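Local coordinates for enoyl-CoA hydratase, EchA12_1 (Mycobacterium marinum M, PDB 3QRE), which probably catalyses the reversible addition of water to the double bond of enoyl-CoA thioesters in fatty acid metabolism, at residues T36-I42 and L226-E230; P123-T127 and Q148-C152; P132-N138 and C152-A158. One frame throughout, in Å; residues are numbered along the deposited sequence.

Contact 1 (T36-I42 and L226-E230); sequences TPGGVAI and LEYAE
The side chains of Thr-36 and Glu-230 meet from opposite directions and join a β-hairpin to helix 221-235, one of the helices that cover the sheet of this crotonase-like fold. The hydroxyl OG1 of Thr-36 donates to OE1 of Glu-230 over 3.1 Å, arriving from above the carboxylate, 38° out of its plane. The same OG1 accepts the backbone N-H of Val-40 at 3.2 Å. It can serve both because it sits between the backbone N and the carbonyl carbon of its residue (chi1 66°), facing back across the turn. That turn, Thr-36 to Gly-39, is type I, and Gly-39 with its positive phi completes a G1 bulge before the strand sets off at Val-40. The carboxylate lies over backbone here: CD of Glu-230 is 3.9 Å from CA of Gly-38, where no side chain stands in its way.

Beside this polar pair the contact is hydrocarbon, a clear case of strand side chains docking on a helix. Val-40 divides its two methyls. CG2 meets the Glu-230 chain at CG, 3.7 Å away, and also CB of Ala-229 at 4.0 Å, while CG1 turns to Leu-226. Leu-226 starts off along the helix flank, but its end swings in and lies at about a right angle to Ile-42. The short axes of strand 40-42 and helix 226-230 run 144° apart in direction and approach to 9.7 Å. Val-79 of the neighbouring strand 77-82 touches Val-40, Leu-226 and Ala-229, continuing this layer into the sheet. A single methyl, CD2 of Leu-226, serves both strand residues, 3.9 Å from CG1 of Val-40 and 3.7 Å from CD1 of Ile-42.

Contact 2 (P123-T127 and Q148-C152); sequences PHFVT and QALMC
Met-151 lays its side chain along the backbone of Pro-123 and His-124, with CG 3.3 Å from O of Pro-123 and SD 3.5 Å from CB of His-124. The bend at chi2 (-56°) brings the sulfur alongside His-124. The backbone O of Met-151 is flanked by two methyls, CG1 of Val-126 at 3.6 Å and CG2 of Thr-127 at 3.4 Å. Beside this packing, a water bridges the segments: it donates to O of Pro-123 (2.6 Å) and to OE1 of Gln-148 (3.3 Å), and it accepts from N of Val-126 (3.1 Å). The amide nitrogen NE2 of Gln-148 approaches the edge of the Phe-125 ring.

Behind this shell, OG1 of Thr-127 donates to O of His-124 at 2.8 Å, in the carbonyl plane, and its N-H reaches the same oxygen, so that both donors of Thr-127 hold one oxygen. The His-124 ring stacks on Phe-176 and meets Trp-180 edge to face, while Lys-245 bonds O of Val-126. Helix 144-151 is thus joined to the loop before strand 133-137 by thioether packing and bridging water, without a direct hydrogen bond; the water satisfies polar groups of both partners.

Contact 3 (P132-N138 and C152-A158); sequences PVIAAIN and CDVRFAA
OD2 of Asp-153 is gripped from two sources, the backbone N-H of Val-133 at 2.6 Å and the ammonium of Lys-245 in a salt bridge. The N-H comes to the anti side of the carboxylate, 18° out of its plane. This bond opens a parallel β-pair in which strands 133-137 and 154-158, connected through strand 141-142 of the second sheet and helix 144-151, run side by side in the larger sheet of the crotonase fold. From Val-133 O to Ala-158 N the backbone bonds pass back and forth, the straightest being Ile-137 N to Phe-156 O (2.7 Å, 175°).

On one face Ile-134 lies alongside Val-154 and Phe-156, pointing the same way; CG2 of Ile-134 lies in plane at the edge of the Phe-156 ring, 3.7 Å from its CD2. The Phe-156 ring also packs edge-to-face with Tyr-228. On the other face CB of Ala-135 touches CG of Arg-155 at 3.8 Å, and Ile-137 runs beside the same arginine stem. Bent at chi3 (-67°), the arginine curls back while NE turns to O of Leu-211; NH1 donates to O of Cys-152 at 2.7 Å, above that carbonyl's plane yet within the guanidinium's own.

Overall arrangement
From the N terminus the chain first meets contact 1, whose hairpin is matched by helix 221-235 only after 183 intervening residues; that long loop holds both other contacts. Within it, contacts 2 and 3 interlace: 123-127, then 132-138, return to 148-152 and 152-158 respectively, and the two share Cys-152. Contact 2 thus fastens the approach to strand 133-137 to helix 144-151, and contact 3 sets the two strands together. Tyr-228, on the helix of contact 1, packs on Phe-156 and so ties contact 1 to contact 3, while Val-126 on Val-133 and Ala-149 on Ile-137 link contacts 2 and 3. Contacts 1 and 2 do not touch, their nearest atoms about 10 Å apart.

Contact 1 (T36-I42 and L226-E230)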
ATOM      1  N   THR A  36     -21.478   7.427  25.486  1.00 51.01           N
ATOM      2  CA  THR A  36     -21.151   6.490  26.571  1.00 51.68           C
ATOM      3  C   THR A  36     -20.514   7.246  27.768  1.00 52.60           C
ATOM      4  O   THR A  36     -20.060   8.403  27.610  1.00 51.80           O
ATOM      5  CB  THR A  36     -20.223   5.311  26.119  1.00 51.12           C
ATOM      6  OG1 THR A  36     -18.932   5.809  25.747  1.00 50.59           O
ATOM      7  CG2 THR A  36     -20.823   4.540  24.970  1.00 50.99           C
ATOM      8  N   PRO A  37     -20.485   6.607  28.964  1.00 53.25           N
ATOM      9  CA  PRO A  37     -19.779   7.223  30.100  1.00 53.66           C
ATOM     10  C   PRO A  37     -18.306   7.474  29.769  1.00 52.60           C
ATOM     11  O   PRO A  37     -17.734   8.496  30.203  1.00 52.89           O
ATOM     12  CB  PRO A  37     -19.928   6.190  31.240  1.00 54.52           C
ATOM     13  CG  PRO A  37     -20.310   4.890  30.563  1.00 55.43           C
ATOM     14  CD  PRO A  37     -21.108   5.320  29.336  1.00 54.53           C
ATOM     15  N   GLY A  38     -17.714   6.564  28.979  1.00 51.49           N
ATOM     16  CA  GLY A  38     -16.306   6.655  28.558  1.00 48.98           C
ATOM     17  C   GLY A  38     -15.961   7.716  27.518  1.00 46.85           C
ATOM     18  O   GLY A  38     -14.800   7.821  27.116  1.00 46.47           O
ATOM     19  N   GLY A  39     -16.954   8.488  27.067  1.00 45.08           N
ATOM     20  CA  GLY A  39     -16.722   9.608  26.145  1.00 42.63           C
ATOM     21  C   GLY A  39     -16.676   9.245  24.655  1.00 40.54           C
ATOM     22  O   GLY A  39     -16.036   9.936  23.848  1.00 38.97           O
ATOM     23  N   VAL A  40     -17.364   8.162  24.305  1.00 39.66           N
ATOM     24  CA  VAL A  40     -17.598   7.792  22.913  1.00 38.56           C
ATOM     25  C   VAL A  40     -18.980   8.259  22.452  1.00 37.92           C
ATOM     26  O   VAL A  40     -19.980   7.909  23.059  1.00 39.10           O
ATOM     27  CB  VAL A  40     -17.468   6.265  22.704  1.00 39.12           C
ATOM     28  CG1 VAL A  40     -17.672   5.909  21.224  1.00 37.63           C
ATOM     29  CG2 VAL A  40     -16.119   5.755  23.233  1.00 36.80           C
ATOM     30  N   ALA A  41     -19.018   9.075  21.406  1.00 36.32           N
ATOM     31  CA  ALA A  41     -20.258   9.401  20.705  1.00 35.76           C
ATOM     32  C   ALA A  41     -20.605   8.318  19.666  1.00 35.43           C
ATOM     33  O   ALA A  41     -19.850   8.088  18.711  1.00 34.68           O
ATOM     34  CB  ALA A  41     -20.134  10.772  20.018  1.00 34.89           C
ATOM     35  N   ILE A  42     -21.749   7.664  19.851  1.00 36.01           N
ATOM     36  CA  ILE A  42     -22.237   6.654  18.914  1.00 35.82           C
ATOM     37  C   ILE A  42     -23.267   7.279  17.978  1.00 36.16           C
ATOM     38  O   ILE A  42     -24.317   7.781  18.418  1.00 36.93           O
ATOM     39  CB  ILE A  42     -22.846   5.430  19.639  1.00 36.76           C
ATOM     40  CG1 ILE A  42     -21.825   4.844  20.623  1.00 37.15           C
ATOM     41  CG2 ILE A  42     -23.344   4.384  18.610  1.00 36.20           C
ATOM     42  CD1 ILE A  42     -22.373   3.732  21.513  1.00 39.34           C
ATOM     43  N   LEU A 226     -16.393  -0.343  20.228  1.00 39.61           N
ATOM     44  CA  LEU A 226     -16.414   0.456  21.471  1.00 40.17           C
ATOM     45  C   LEU A 226     -15.237   0.196  22.399  1.00 40.65           C
ATOM     46  O   LEU A 226     -14.795   1.106  23.089  1.00 41.19           O
ATOM     47  CB  LEU A 226     -17.713   0.257  22.258  1.00 40.25           C
ATOM     48  CG  LEU A 226     -18.959   0.705  21.527  1.00 39.41           C
ATOM     49  CD1 LEU A 226     -20.193   0.097  22.231  1.00 41.79           C
ATOM     50  CD2 LEU A 226     -19.020   2.234  21.420  1.00 37.00           C
ATOM     51  N   GLU A 227     -14.768  -1.049  22.447  1.00 41.55           N
ATOM     52  CA  GLU A 227     -13.600  -1.417  23.261  1.00 42.88           C
ATOM     53  C   GLU A 227     -12.412  -0.612  22.738  1.00 41.67           C
ATOM     54  O   GLU A 227     -11.799   0.171  23.466  1.00 41.56           O
ATOM     55  CB  GLU A 227     -13.325  -2.927  23.155  1.00 43.84           C
ATOM     56  CG  GLU A 227     -12.056  -3.427  23.874  1.00 47.75           C
ATOM     57  CD  GLU A 227     -11.637  -4.864  23.470  1.00 51.16           C
ATOM     58  OE1 GLU A 227     -12.018  -5.345  22.382  1.00 50.95           O
ATOM     59  OE2 GLU A 227     -10.908  -5.516  24.249  1.00 54.93           O
ATOM     60  N   TYR A 228     -12.143  -0.786  21.448  1.00 40.91           N
ATOM     61  CA  TYR A 228     -11.080  -0.079  20.732  1.00 39.56           C
ATOM     62  C   TYR A 228     -11.154   1.435  20.913  1.00 38.97           C
ATOM     63  O   TYR A 228     -10.151   2.068  21.218  1.00 38.36           O
ATOM     64  CB  TYR A 228     -11.100  -0.475  19.245  1.00 38.25           C
ATOM     65  CG  TYR A 228      -9.974   0.128  18.444  1.00 36.33           C
ATOM     66  CD1 TYR A 228      -8.706  -0.419  18.481  1.00 33.27           C
ATOM     67  CD2 TYR A 228     -10.188   1.263  17.661  1.00 33.40           C
ATOM     68  CE1 TYR A 228      -7.676   0.137  17.759  1.00 34.79           C
ATOM     69  CE2 TYR A 228      -9.181   1.819  16.933  1.00 33.46           C
ATOM     70  CZ  TYR A 228      -7.920   1.261  16.982  1.00 34.08           C
ATOM     71  OH  TYR A 228      -6.908   1.837  16.254  1.00 32.83           O
ATOM     72  N   ALA A 229     -12.354   1.996  20.758  1.00 39.67           N
ATOM     73  CA  ALA A 229     -12.594   3.448  20.915  1.00 40.19           C
ATOM     74  C   ALA A 229     -12.305   4.011  22.322  1.00 41.63           C
ATOM     75  O   ALA A 229     -11.698   5.077  22.457  1.00 42.15           O
ATOM     76  CB  ALA A 229     -13.990   3.811  20.476  1.00 39.11           C
ATOM     77  N   GLU A 230     -12.750   3.321  23.364  1.00 43.16           N
ATOM     78  CA  GLU A 230     -12.388   3.717  24.728  1.00 44.90           C
ATOM     79  C   GLU A 230     -10.919   3.421  25.037  1.00 44.59           C
ATOM     80  O   GLU A 230     -10.289   4.163  25.786  1.00 44.83           O
ATOM     81  CB  GLU A 230     -13.345   3.102  25.765  1.00 46.37           C
ATOM     82  CG  GLU A 230     -14.537   4.043  26.102  1.00 50.04           C
ATOM     83  CD  GLU A 230     -15.756   3.306  26.640  1.00 56.24           C
ATOM     84  OE1 GLU A 230     -16.884   3.490  26.088  1.00 56.07           O
ATOM     85  OE2 GLU A 230     -15.578   2.542  27.628  1.00 60.11           O
TER

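Contact 2 (P123-T127 and Q148-C152)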
ATOM      1  N   PRO A 123     -16.693  15.489   0.625  1.00 34.20           N
ATOM      2  CA  PRO A 123     -16.725  14.048   0.933  1.00 33.09           C
ATOM      3  C   PRO A 123     -15.831  13.608   2.123  1.00 32.80           C
ATOM      4  O   PRO A 123     -16.203  12.684   2.889  1.00 31.27           O
ATOM      5  CB  PRO A 123     -16.197  13.418  -0.362  1.00 34.03           C
ATOM      6  CG  PRO A 123     -16.599  14.429  -1.473  1.00 33.73           C
ATOM      7  CD  PRO A 123     -16.472  15.768  -0.818  1.00 33.94           C
ATOM      8  N   HIS A 124     -14.690  14.292   2.280  1.00 31.23           N
ATOM      9  CA  HIS A 124     -13.643  13.879   3.212  1.00 30.05           C
ATOM     10  C   HIS A 124     -13.566  14.736   4.485  1.00 29.86           C
ATOM     11  O   HIS A 124     -12.536  14.769   5.158  1.00 28.32           O
ATOM     12  CB  HIS A 124     -12.289  13.931   2.501  1.00 29.23           C
ATOM     13  CG  HIS A 124     -11.863  15.309   2.147  1.00 29.17           C
ATOM     14  ND1 HIS A 124     -12.735  16.235   1.610  1.00 28.67           N
ATOM     15  CD2 HIS A 124     -10.661  15.928   2.234  1.00 30.50           C
ATOM     16  CE1 HIS A 124     -12.089  17.362   1.373  1.00 28.69           C
ATOM     17  NE2 HIS A 124     -10.831  17.209   1.749  1.00 30.21           N
ATOM     18  N   PHE A 125     -14.649  15.423   4.818  1.00 30.27           N
ATOM     19  CA  PHE A 125     -14.598  16.347   5.947  1.00 31.11           C
ATOM     20  C   PHE A 125     -14.316  15.631   7.288  1.00 29.68           C
ATOM     21  O   PHE A 125     -13.705  16.198   8.187  1.00 29.58           O
ATOM     22  CB  PHE A 125     -15.878  17.203   6.006  1.00 32.78           C
ATOM     23  CG  PHE A 125     -16.903  16.679   6.941  1.00 35.77           C
ATOM     24  CD1 PHE A 125     -17.033  17.230   8.229  1.00 40.89           C
ATOM     25  CD2 PHE A 125     -17.731  15.645   6.560  1.00 37.46           C
ATOM     26  CE1 PHE A 125     -17.983  16.728   9.127  1.00 42.00           C
ATOM     27  CE2 PHE A 125     -18.685  15.150   7.432  1.00 41.17           C
ATOM     28  CZ  PHE A 125     -18.803  15.684   8.736  1.00 40.50           C
ATOM     29  N   VAL A 126     -14.736  14.376   7.404  1.00 29.26           N
ATOM     30  CA  VAL A 126     -14.384  13.539   8.570  1.00 28.60           C
ATOM     31  C   VAL A 126     -12.872  13.430   8.822  1.00 28.52           C
ATOM     32  O   VAL A 126     -12.422  13.372   9.995  1.00 29.20           O
ATOM     33  CB  VAL A 126     -15.089  12.169   8.500  1.00 28.32           C
ATOM     34  CG1 VAL A 126     -14.421  11.159   9.360  1.00 29.92           C
ATOM     35  CG2 VAL A 126     -16.551  12.318   8.932  1.00 25.57           C
ATOM     36  N   THR A 127     -12.089  13.447   7.741  1.00 27.40           N
ATOM     37  CA  THR A 127     -10.641  13.413   7.865  1.00 26.97           C
ATOM     38  C   THR A 127     -10.070  14.690   8.455  1.00 27.93           C
ATOM     39  O   THR A 127      -8.919  14.711   8.850  1.00 28.71           O
ATOM     40  CB  THR A 127      -9.904  13.130   6.522  1.00 27.18           C
ATOM     41  OG1 THR A 127      -9.876  14.318   5.719  1.00 26.42           O
ATOM     42  CG2 THR A 127     -10.530  11.964   5.736  1.00 24.33           C
ATOM     43  N   GLN A 148     -17.979   7.085   2.578  1.00 28.94           N
ATOM     44  CA  GLN A 148     -18.030   7.547   3.960  1.00 29.74           C
ATOM     45  C   GLN A 148     -17.258   6.658   4.947  1.00 28.33           C
ATOM     46  O   GLN A 148     -16.610   7.188   5.849  1.00 28.45           O
ATOM     47  CB  GLN A 148     -19.465   7.721   4.468  1.00 31.13           C
ATOM     48  CG  GLN A 148     -19.968   9.166   4.400  1.00 36.79           C
ATOM     49  CD  GLN A 148     -19.162  10.200   5.229  1.00 40.00           C
ATOM     50  OE1 GLN A 148     -18.195   9.901   5.969  1.00 40.54           O
ATOM     51  NE2 GLN A 148     -19.567  11.439   5.080  1.00 42.58           N
ATOM     52  N   ALA A 149     -17.364   5.334   4.787  1.00 26.33           N
ATOM     53  CA  ALA A 149     -16.638   4.377   5.631  1.00 25.42           C
ATOM     54  C   ALA A 149     -15.156   4.613   5.499  1.00 24.65           C
ATOM     55  O   ALA A 149     -14.463   4.706   6.504  1.00 23.46           O
ATOM     56  CB  ALA A 149     -16.989   2.918   5.271  1.00 24.83           C
ATOM     57  N   LEU A 150     -14.687   4.775   4.253  1.00 24.05           N
ATOM     58  CA  LEU A 150     -13.255   4.927   3.983  1.00 23.41           C
ATOM     59  C   LEU A 150     -12.694   6.255   4.438  1.00 24.27           C
ATOM     60  O   LEU A 150     -11.480   6.365   4.626  1.00 24.72           O
ATOM     61  CB  LEU A 150     -12.954   4.711   2.496  1.00 22.94           C
ATOM     62  CG  LEU A 150     -13.268   3.337   1.885  1.00 22.02           C
ATOM     63  CD1 LEU A 150     -12.701   3.272   0.478  1.00 20.02           C
ATOM     64  CD2 LEU A 150     -12.721   2.173   2.737  1.00 18.94           C
ATOM     65  N   MET A 151     -13.562   7.258   4.633  1.00 24.85           N
ATOM     66  CA  MET A 151     -13.126   8.568   5.176  1.00 25.73           C
ATOM     67  C   MET A 151     -12.871   8.496   6.691  1.00 26.28           C
ATOM     68  O   MET A 151     -12.169   9.358   7.276  1.00 26.40           O
ATOM     69  CB  MET A 151     -14.127   9.714   4.852  1.00 25.53           C
ATOM     70  CG  MET A 151     -14.239  10.034   3.380  1.00 24.52           C
ATOM     71  SD  MET A 151     -12.628  10.447   2.594  1.00 26.09           S
ATOM     72  CE  MET A 151     -13.250  10.581   0.888  1.00 24.48           C
ATOM     73  N   CYS A 152     -13.436   7.470   7.315  1.00 25.61           N
ATOM     74  CA  CYS A 152     -13.239   7.266   8.735  1.00 26.55           C
ATOM     75  C   CYS A 152     -11.794   6.868   9.053  1.00 26.65           C
ATOM     76  O   CYS A 152     -11.060   6.397   8.194  1.00 26.97           O
ATOM     77  CB  CYS A 152     -14.249   6.236   9.282  1.00 26.36           C
ATOM     78  SG  CYS A 152     -15.961   6.802   9.124  1.00 26.24           S
TER
HETATM   79  O   HOH W   1     -16.212  12.435   5.485  1.00 31.27           O
HETATM   80  O   HOH W   2     -10.970  10.358   9.290  1.00 32.46           O

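Contact 3 (P132-N138 and C152-A158)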
ATOM      1  N   PRO A 132     -11.094  11.192  16.219  1.00 27.99           N
ATOM      2  CA  PRO A 132     -11.152   9.998  15.385  1.00 27.46           C
ATOM      3  C   PRO A 132     -12.585   9.504  15.192  1.00 27.91           C
ATOM      4  O   PRO A 132     -13.431   9.670  16.090  1.00 27.56           O
ATOM      5  CB  PRO A 132     -10.357   8.952  16.194  1.00 27.53           C
ATOM      6  CG  PRO A 132      -9.759   9.711  17.376  1.00 28.29           C
ATOM      7  CD  PRO A 132     -10.639  10.880  17.589  1.00 28.63           C
ATOM      8  N   VAL A 133     -12.848   8.886  14.030  1.00 27.20           N
ATOM      9  CA  VAL A 133     -14.119   8.232  13.779  1.00 26.47           C
ATOM     10  C   VAL A 133     -13.822   6.772  13.483  1.00 26.84           C
ATOM     11  O   VAL A 133     -12.985   6.453  12.611  1.00 26.95           O
ATOM     12  CB  VAL A 133     -14.914   8.919  12.617  1.00 26.82           C
ATOM     13  CG1 VAL A 133     -16.304   8.309  12.445  1.00 25.20           C
ATOM     14  CG2 VAL A 133     -15.047  10.423  12.859  1.00 27.35           C
ATOM     15  N   ILE A 134     -14.477   5.891  14.230  1.00 27.24           N
ATOM     16  CA  ILE A 134     -14.376   4.462  14.027  1.00 27.76           C
ATOM     17  C   ILE A 134     -15.678   3.994  13.370  1.00 28.53           C
ATOM     18  O   ILE A 134     -16.760   4.108  13.969  1.00 29.44           O
ATOM     19  CB  ILE A 134     -14.176   3.696  15.368  1.00 28.94           C
ATOM     20  CG1 ILE A 134     -13.159   4.377  16.310  1.00 28.54           C
ATOM     21  CG2 ILE A 134     -13.816   2.232  15.129  1.00 30.83           C
ATOM     22  CD1 ILE A 134     -11.821   4.812  15.651  1.00 27.00           C
ATOM     23  N   ALA A 135     -15.579   3.472  12.147  1.00 28.29           N
ATOM     24  CA  ALA A 135     -16.714   2.850  11.492  1.00 28.69           C
ATOM     25  C   ALA A 135     -16.866   1.397  11.907  1.00 29.65           C
ATOM     26  O   ALA A 135     -15.895   0.612  11.884  1.00 30.55           O
ATOM     27  CB  ALA A 135     -16.608   2.969   9.957  1.00 28.92           C
ATOM     28  N   ALA A 136     -18.090   1.041  12.292  1.00 29.46           N
ATOM     29  CA  ALA A 136     -18.441  -0.331  12.571  1.00 29.41           C
ATOM     30  C   ALA A 136     -19.411  -0.775  11.499  1.00 29.38           C
ATOM     31  O   ALA A 136     -20.590  -0.476  11.568  1.00 30.15           O
ATOM     32  CB  ALA A 136     -19.068  -0.436  13.928  1.00 30.54           C
ATOM     33  N   ILE A 137     -18.900  -1.499  10.509  1.00 29.68           N
ATOM     34  CA  ILE A 137     -19.630  -1.819   9.285  1.00 28.92           C
ATOM     35  C   ILE A 137     -20.408  -3.112   9.473  1.00 30.50           C
ATOM     36  O   ILE A 137     -19.877  -4.208   9.292  1.00 30.61           O
ATOM     37  CB  ILE A 137     -18.672  -1.878   8.070  1.00 27.96           C
ATOM     38  CG1 ILE A 137     -17.824  -0.578   8.021  1.00 27.84           C
ATOM     39  CG2 ILE A 137     -19.452  -2.053   6.772  1.00 24.97           C
ATOM     40  CD1 ILE A 137     -16.676  -0.553   6.999  1.00 22.54           C
ATOM     41  N   ASN A 138     -21.680  -2.954   9.832  1.00 32.09           N
ATOM     42  CA  ASN A 138     -22.599  -4.060  10.209  1.00 34.27           C
ATOM     43  C   ASN A 138     -23.181  -4.873   9.061  1.00 34.84           C
ATOM     44  O   ASN A 138     -23.759  -5.933   9.298  1.00 36.47           O
ATOM     45  CB  ASN A 138     -23.773  -3.505  11.043  1.00 34.14           C
ATOM     46  CG  ASN A 138     -24.431  -2.296  10.377  1.00 35.19           C
ATOM     47  OD1 ASN A 138     -23.826  -1.219  10.288  1.00 33.99           O
ATOM     48  ND2 ASN A 138     -25.664  -2.471   9.895  1.00 36.29           N
ATOM     49  N   CYS A 152     -13.436   7.470   7.315  1.00 25.61           N
ATOM     50  CA  CYS A 152     -13.239   7.266   8.735  1.00 26.55           C
ATOM     51  C   CYS A 152     -11.794   6.868   9.053  1.00 26.65           C
ATOM     52  O   CYS A 152     -11.060   6.397   8.194  1.00 26.97           O
ATOM     53  CB  CYS A 152     -14.249   6.236   9.282  1.00 26.36           C
ATOM     54  SG  CYS A 152     -15.961   6.802   9.124  1.00 26.24           S
ATOM     55  N   ASP A 153     -11.388   7.075  10.296  1.00 26.88           N
ATOM     56  CA  ASP A 153     -10.018   6.759  10.708  1.00 27.26           C
ATOM     57  C   ASP A 153      -9.767   5.260  10.700  1.00 26.90           C
ATOM     58  O   ASP A 153      -8.747   4.799  10.194  1.00 26.95           O
ATOM     59  CB  ASP A 153      -9.761   7.357  12.094  1.00 27.15           C
ATOM     60  CG  ASP A 153      -9.855   8.864  12.075  1.00 29.25           C
ATOM     61  OD1 ASP A 153      -8.881   9.483  11.672  1.00 37.75           O
ATOM     62  OD2 ASP A 153     -10.891   9.460  12.413  1.00 29.26           O
ATOM     63  N   VAL A 154     -10.707   4.507  11.278  1.00 27.18           N
ATOM     64  CA  VAL A 154     -10.548   3.060  11.477  1.00 27.17           C
ATOM     65  C   VAL A 154     -11.867   2.366  11.210  1.00 27.39           C
ATOM     66  O   VAL A 154     -12.938   2.888  11.578  1.00 27.40           O
ATOM     67  CB  VAL A 154     -10.037   2.725  12.907  1.00 27.11           C
ATOM     68  CG1 VAL A 154      -9.803   1.245  13.059  1.00 27.89           C
ATOM     69  CG2 VAL A 154      -8.736   3.482  13.217  1.00 26.58           C
ATOM     70  N   ARG A 155     -11.786   1.207  10.550  1.00 27.67           N
ATOM     71  CA  ARG A 155     -12.961   0.412  10.199  1.00 27.66           C
ATOM     72  C   ARG A 155     -12.939  -1.019  10.777  1.00 29.06           C
ATOM     73  O   ARG A 155     -11.967  -1.771  10.602  1.00 29.15           O
ATOM     74  CB  ARG A 155     -13.107   0.340   8.678  1.00 27.65           C
ATOM     75  CG  ARG A 155     -13.584   1.645   7.998  1.00 27.12           C
ATOM     76  CD  ARG A 155     -13.151   1.696   6.513  1.00 27.94           C
ATOM     77  NE  ARG A 155     -11.686   1.791   6.375  1.00 25.85           N
ATOM     78  CZ  ARG A 155     -10.978   2.878   6.664  1.00 25.67           C
ATOM     79  NH1 ARG A 155     -11.574   3.997   7.070  1.00 24.50           N
ATOM     80  NH2 ARG A 155      -9.672   2.858   6.539  1.00 25.75           N
ATOM     81  N   PHE A 156     -14.033  -1.389  11.448  1.00 29.54           N
ATOM     82  CA  PHE A 156     -14.317  -2.771  11.799  1.00 30.18           C
ATOM     83  C   PHE A 156     -15.485  -3.221  10.949  1.00 31.17           C
ATOM     84  O   PHE A 156     -16.370  -2.418  10.629  1.00 31.83           O
ATOM     85  CB  PHE A 156     -14.659  -2.909  13.275  1.00 29.90           C
ATOM     86  CG  PHE A 156     -13.487  -2.695  14.176  1.00 28.37           C
ATOM     87  CD1 PHE A 156     -12.656  -3.750  14.504  1.00 26.43           C
ATOM     88  CD2 PHE A 156     -13.196  -1.427  14.667  1.00 28.19           C
ATOM     89  CE1 PHE A 156     -11.557  -3.565  15.327  1.00 28.76           C
ATOM     90  CE2 PHE A 156     -12.078  -1.210  15.503  1.00 30.19           C
ATOM     91  CZ  PHE A 156     -11.254  -2.287  15.832  1.00 28.75           C
ATOM     92  N   ALA A 157     -15.485  -4.491  10.563  1.00 31.48           N
ATOM     93  CA  ALA A 157     -16.566  -5.002   9.754  1.00 31.76           C
ATOM     94  C   ALA A 157     -17.080  -6.318  10.313  1.00 32.68           C
ATOM     95  O   ALA A 157     -16.297  -7.142  10.814  1.00 32.93           O
ATOM     96  CB  ALA A 157     -16.110  -5.178   8.335  1.00 31.38           C
ATOM     97  N   ALA A 158     -18.395  -6.505  10.215  1.00 32.48           N
ATOM     98  CA  ALA A 158     -19.016  -7.776  10.533  1.00 33.45           C
ATOM     99  C   ALA A 158     -18.678  -8.783   9.448  1.00 34.26           C
ATOM    100  O   ALA A 158     -18.681  -8.438   8.259  1.00 33.60           O
ATOM    101  CB  ALA A 158     -20.531  -7.608  10.660  1.00 33.94           C
TER